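Long-range contact in pectate lyase (Bacillus, PDB 3VMV), which probably cleaves pectate (polygalacturonate) as a lyase of polysaccharide lyase family 1, built as a right-handed parallel beta-helix: residues Ile211-Phe223 and Phe298-Ala312. Sequence-based numbering, arbitrary orientation.
Sequences IRYADVHMFNNYF and FTPPYSYQVQSATQA
On the outside of the parallel beta-helix, an aromatic cluster of H217, F219, Y302 and Y304 fastens the C-terminal tail to strand 215-219, whose odd-numbered side chains all point outward. The tail runs along this strand without strand pairing, so side chains make the join. H217 is the hub of the cluster, CG anti to the backbone N (chi1 -177°), which carries the imidazole out to the tail. An imidazole suits the place, because its two ring nitrogens, on either side of CE1, can each make a bond: ND1 shares a hydrogen bond of 2.6 Å with Y302 OH, at the ring's edge, while NE2 bonds E242 on the next coil. T195 also bonds Y302 OH, so the phenol links the tail to two coils. P300 CG covers one imidazole face in a CH-pi contact, 3.7 Å from the centroid; a rigid, apolar proline ring fits there.

H217 CE1 points at the middle of the Y304 ring, 3.6 Å from CZ, an edge-to-face pair with planes at 71°. Y304 CD1 in turn sits 4.2 Å from F219 CZ, over the F219 ring. Were Y304 replaced by alanine, H217 CE1 would probably lose the aromatic face it points into, and the contact over F219 would go with it.

Towards the start of the strand, the D215 carboxylate stacks on the F298 ring, their planes 27° apart, while its charge is met by R238. At the far end the S308-Q311 capping box begins helix 309-319, and the small A312 lets the helix close in, its CB 3.4 Å from N220 CB.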
# COMPACT_ATOMS: atom_id res chain seq x y z
N ILE A 211 -5.26 -3.09 10.01
CA ILE A 211 -4.05 -3.85 10.33
C ILE A 211 -4.40 -4.98 11.26
O ILE A 211 -4.85 -4.74 12.38
CB ILE A 211 -2.95 -2.97 11.01
CG1 ILE A 211 -2.67 -1.71 10.19
CG2 ILE A 211 -1.64 -3.78 11.19
CD1 ILE A 211 -1.84 -0.69 10.97
N ARG A 212 -4.14 -6.22 10.83
CA ARG A 212 -4.21 -7.39 11.70
C ARG A 212 -2.81 -7.90 12.01
O ARG A 212 -2.05 -8.13 11.08
CB ARG A 212 -5.01 -8.54 11.08
CG ARG A 212 -6.50 -8.27 10.94
CD ARG A 212 -7.10 -9.45 10.16
NE ARG A 212 -8.57 -9.48 10.14
CZ ARG A 212 -9.30 -9.02 9.12
NH1 ARG A 212 -8.72 -8.47 8.05
NH2 ARG A 212 -10.62 -9.12 9.18
N TYR A 213 -2.50 -8.07 13.30
CA TYR A 213 -1.25 -8.74 13.79
C TYR A 213 0.07 -8.03 13.55
O TYR A 213 0.99 -8.12 14.40
CB TYR A 213 -1.05 -10.19 13.20
CG TYR A 213 -2.24 -11.10 13.39
CD1 TYR A 213 -2.52 -11.67 14.65
CD2 TYR A 213 -3.10 -11.35 12.34
CE1 TYR A 213 -3.64 -12.49 14.84
CE2 TYR A 213 -4.21 -12.17 12.52
CZ TYR A 213 -4.47 -12.73 13.77
OH TYR A 213 -5.57 -13.51 13.97
N ALA A 214 0.18 -7.35 12.41
CA ALA A 214 1.49 -6.84 11.95
C ALA A 214 2.06 -5.69 12.78
O ALA A 214 1.31 -4.93 13.38
CB ALA A 214 1.37 -6.39 10.53
N ASP A 215 3.40 -5.60 12.79
CA ASP A 215 4.10 -4.38 13.20
C ASP A 215 4.24 -3.44 11.99
O ASP A 215 4.72 -3.83 10.89
CB ASP A 215 5.49 -4.73 13.73
CG ASP A 215 5.43 -5.48 15.08
OD1 ASP A 215 4.41 -5.38 15.77
OD2 ASP A 215 6.41 -6.20 15.40
N VAL A 216 3.82 -2.19 12.22
CA VAL A 216 3.70 -1.18 11.18
C VAL A 216 4.19 0.16 11.70
O VAL A 216 3.92 0.51 12.85
CB VAL A 216 2.23 -1.07 10.75
CG1 VAL A 216 2.04 0.03 9.75
CG2 VAL A 216 1.74 -2.41 10.21
N HIS A 217 4.92 0.91 10.88
CA HIS A 217 5.31 2.29 11.20
C HIS A 217 4.64 3.20 10.19
O HIS A 217 4.81 3.00 8.99
CB HIS A 217 6.82 2.37 11.11
CG HIS A 217 7.44 3.70 11.47
ND1 HIS A 217 8.68 4.05 10.99
CD2 HIS A 217 7.03 4.72 12.27
CE1 HIS A 217 9.03 5.22 11.50
NE2 HIS A 217 8.04 5.66 12.26
N MET A 218 3.88 4.19 10.66
CA MET A 218 3.32 5.22 9.80
C MET A 218 3.87 6.57 10.24
O MET A 218 3.59 6.99 11.38
CB MET A 218 1.81 5.24 9.91
CG MET A 218 1.20 3.87 9.66
SD MET A 218 -0.60 3.94 9.44
CE MET A 218 -0.76 4.57 7.77
N PHE A 219 4.67 7.18 9.37
CA PHE A 219 5.17 8.52 9.69
C PHE A 219 5.03 9.51 8.55
O PHE A 219 5.16 9.16 7.37
CB PHE A 219 6.62 8.49 10.24
CG PHE A 219 7.69 8.05 9.23
CD1 PHE A 219 8.46 9.02 8.57
CD2 PHE A 219 7.97 6.71 9.00
CE1 PHE A 219 9.48 8.67 7.69
CE2 PHE A 219 8.99 6.34 8.10
CZ PHE A 219 9.75 7.32 7.45
N ASN A 220 4.76 10.77 8.91
CA ASN A 220 4.80 11.85 7.93
C ASN A 220 3.79 11.65 6.81
O ASN A 220 4.03 12.14 5.71
CB ASN A 220 6.21 12.04 7.33
CG ASN A 220 7.19 12.69 8.32
OD1 ASN A 220 6.82 13.22 9.43
ND2 ASN A 220 8.44 12.66 7.96
N ASN A 221 2.68 10.99 7.11
CA ASN A 221 1.55 10.96 6.15
C ASN A 221 0.56 12.09 6.42
O ASN A 221 0.55 12.66 7.54
CB ASN A 221 0.80 9.63 6.22
CG ASN A 221 1.71 8.44 6.06
OD1 ASN A 221 2.13 8.08 4.94
ND2 ASN A 221 2.04 7.80 7.18
N TYR A 222 -0.24 12.41 5.40
CA TYR A 222 -1.27 13.44 5.46
C TYR A 222 -2.59 12.76 5.23
O TYR A 222 -2.83 12.28 4.12
CB TYR A 222 -0.97 14.49 4.38
CG TYR A 222 -1.90 15.68 4.24
CD1 TYR A 222 -2.89 15.93 5.17
CD2 TYR A 222 -1.69 16.59 3.22
CE1 TYR A 222 -3.72 17.06 4.99
CE2 TYR A 222 -2.51 17.70 3.05
CZ TYR A 222 -3.50 17.93 3.95
OH TYR A 222 -4.26 19.05 3.76
N PHE A 223 -3.38 12.65 6.30
CA PHE A 223 -4.72 12.03 6.27
C PHE A 223 -5.73 13.16 6.21
O PHE A 223 -5.66 14.11 7.02
CB PHE A 223 -4.96 11.29 7.57
CG PHE A 223 -4.07 10.08 7.84
CD1 PHE A 223 -4.59 8.79 7.72
CD2 PHE A 223 -2.75 10.23 8.28
CE1 PHE A 223 -3.86 7.67 8.09
CE2 PHE A 223 -1.99 9.12 8.64
CZ PHE A 223 -2.53 7.81 8.52
N PHE A 298 6.14 0.21 21.12
CA PHE A 298 6.72 -0.25 19.84
C PHE A 298 7.31 0.90 19.01
O PHE A 298 6.63 1.89 18.70
CB PHE A 298 5.68 -0.99 19.00
CG PHE A 298 6.17 -1.29 17.61
CD1 PHE A 298 7.14 -2.24 17.39
CD2 PHE A 298 5.71 -0.54 16.55
CE1 PHE A 298 7.62 -2.49 16.09
CE2 PHE A 298 6.17 -0.77 15.27
CZ PHE A 298 7.13 -1.74 15.03
N THR A 299 8.60 0.73 18.65
CA THR A 299 9.33 1.55 17.69
C THR A 299 10.02 0.57 16.71
O THR A 299 10.48 -0.51 17.12
CB THR A 299 10.41 2.31 18.51
OG1 THR A 299 9.73 3.17 19.46
CG2 THR A 299 11.28 3.15 17.67
N PRO A 300 10.12 0.93 15.41
CA PRO A 300 10.64 -0.01 14.44
C PRO A 300 12.17 -0.10 14.52
O PRO A 300 12.87 0.82 14.97
CB PRO A 300 10.21 0.59 13.09
CG PRO A 300 10.18 2.11 13.38
CD PRO A 300 9.67 2.19 14.79
N PRO A 301 12.69 -1.22 14.06
CA PRO A 301 14.11 -1.55 14.20
C PRO A 301 15.01 -0.99 13.12
O PRO A 301 15.97 -1.67 12.79
CB PRO A 301 14.10 -3.07 14.13
CG PRO A 301 12.96 -3.37 13.21
CD PRO A 301 11.91 -2.34 13.51
N TYR A 302 14.74 0.18 12.57
CA TYR A 302 15.58 0.69 11.51
C TYR A 302 15.84 2.18 11.71
O TYR A 302 15.11 2.85 12.44
CB TYR A 302 14.96 0.43 10.11
CG TYR A 302 13.50 0.88 9.96
CD1 TYR A 302 13.16 2.23 9.97
CD2 TYR A 302 12.47 -0.05 9.83
CE1 TYR A 302 11.83 2.65 9.84
CE2 TYR A 302 11.14 0.37 9.69
CZ TYR A 302 10.84 1.70 9.68
OH TYR A 302 9.52 2.09 9.52
N SER A 303 16.88 2.67 11.04
CA SER A 303 17.18 4.10 11.00
C SER A 303 16.24 4.79 10.02
O SER A 303 15.88 4.20 9.01
CB SER A 303 18.62 4.27 10.53
OG SER A 303 19.54 3.62 11.41
N TYR A 304 15.91 6.06 10.28
CA TYR A 304 15.08 6.79 9.36
C TYR A 304 15.19 8.29 9.68
O TYR A 304 15.70 8.68 10.73
CB TYR A 304 13.61 6.30 9.40
CG TYR A 304 12.91 6.51 10.73
CD1 TYR A 304 12.07 7.59 10.95
CD2 TYR A 304 13.13 5.61 11.79
CE1 TYR A 304 11.45 7.80 12.17
CE2 TYR A 304 12.49 5.79 13.03
CZ TYR A 304 11.65 6.91 13.23
OH TYR A 304 11.05 7.05 14.45
N GLN A 305 14.73 9.10 8.74
CA GLN A 305 14.63 10.54 8.93
C GLN A 305 13.18 10.90 8.96
O GLN A 305 12.41 10.41 8.10
CB GLN A 305 15.31 11.24 7.75
CG GLN A 305 16.80 11.05 7.77
CD GLN A 305 17.45 11.87 8.86
OE1 GLN A 305 17.15 13.06 9.02
NE2 GLN A 305 18.34 11.24 9.62
N VAL A 306 12.81 11.75 9.91
CA VAL A 306 11.39 12.10 10.09
C VAL A 306 11.23 13.60 10.25
O VAL A 306 11.94 14.25 11.02
CB VAL A 306 10.76 11.28 11.24
CG1 VAL A 306 11.46 11.53 12.58
CG2 VAL A 306 9.26 11.58 11.36
N GLN A 307 10.35 14.18 9.43
CA GLN A 307 10.01 15.61 9.51
C GLN A 307 8.98 15.87 10.60
O GLN A 307 8.37 14.96 11.12
CB GLN A 307 9.41 16.05 8.19
CG GLN A 307 10.31 15.87 6.98
CD GLN A 307 9.58 16.35 5.73
OE1 GLN A 307 8.64 15.71 5.28
NE2 GLN A 307 9.89 17.54 5.29
N SER A 308 8.75 17.14 10.94
CA SER A 308 7.59 17.43 11.77
C SER A 308 6.32 17.13 10.96
O SER A 308 6.36 17.02 9.73
CB SER A 308 7.60 18.90 12.17
OG SER A 308 7.31 19.74 11.05
N ALA A 309 5.20 17.01 11.66
CA ALA A 309 3.93 16.76 10.97
C ALA A 309 3.61 17.86 9.98
O ALA A 309 3.09 17.57 8.90
CB ALA A 309 2.80 16.62 12.00
N THR A 310 3.87 19.11 10.33
CA THR A 310 3.51 20.19 9.41
C THR A 310 4.46 20.29 8.25
O THR A 310 4.05 20.62 7.14
CB THR A 310 3.39 21.53 10.14
OG1 THR A 310 4.63 21.82 10.82
CG2 THR A 310 2.23 21.50 11.15
N GLN A 311 5.74 19.96 8.46
CA GLN A 311 6.65 19.91 7.33
C GLN A 311 6.25 18.78 6.41
O GLN A 311 6.29 18.92 5.18
CB GLN A 311 8.07 19.65 7.84
CG GLN A 311 8.70 20.86 8.52
CD GLN A 311 9.89 20.49 9.42
OE1 GLN A 311 10.22 19.31 9.63
NE2 GLN A 311 10.53 21.52 9.97
N ALA A 312 5.87 17.66 7.00
CA ALA A 312 5.42 16.55 6.17
C ALA A 312 4.19 16.88 5.35
O ALA A 312 4.09 16.50 4.18
CB ALA A 312 5.19 15.32 7.02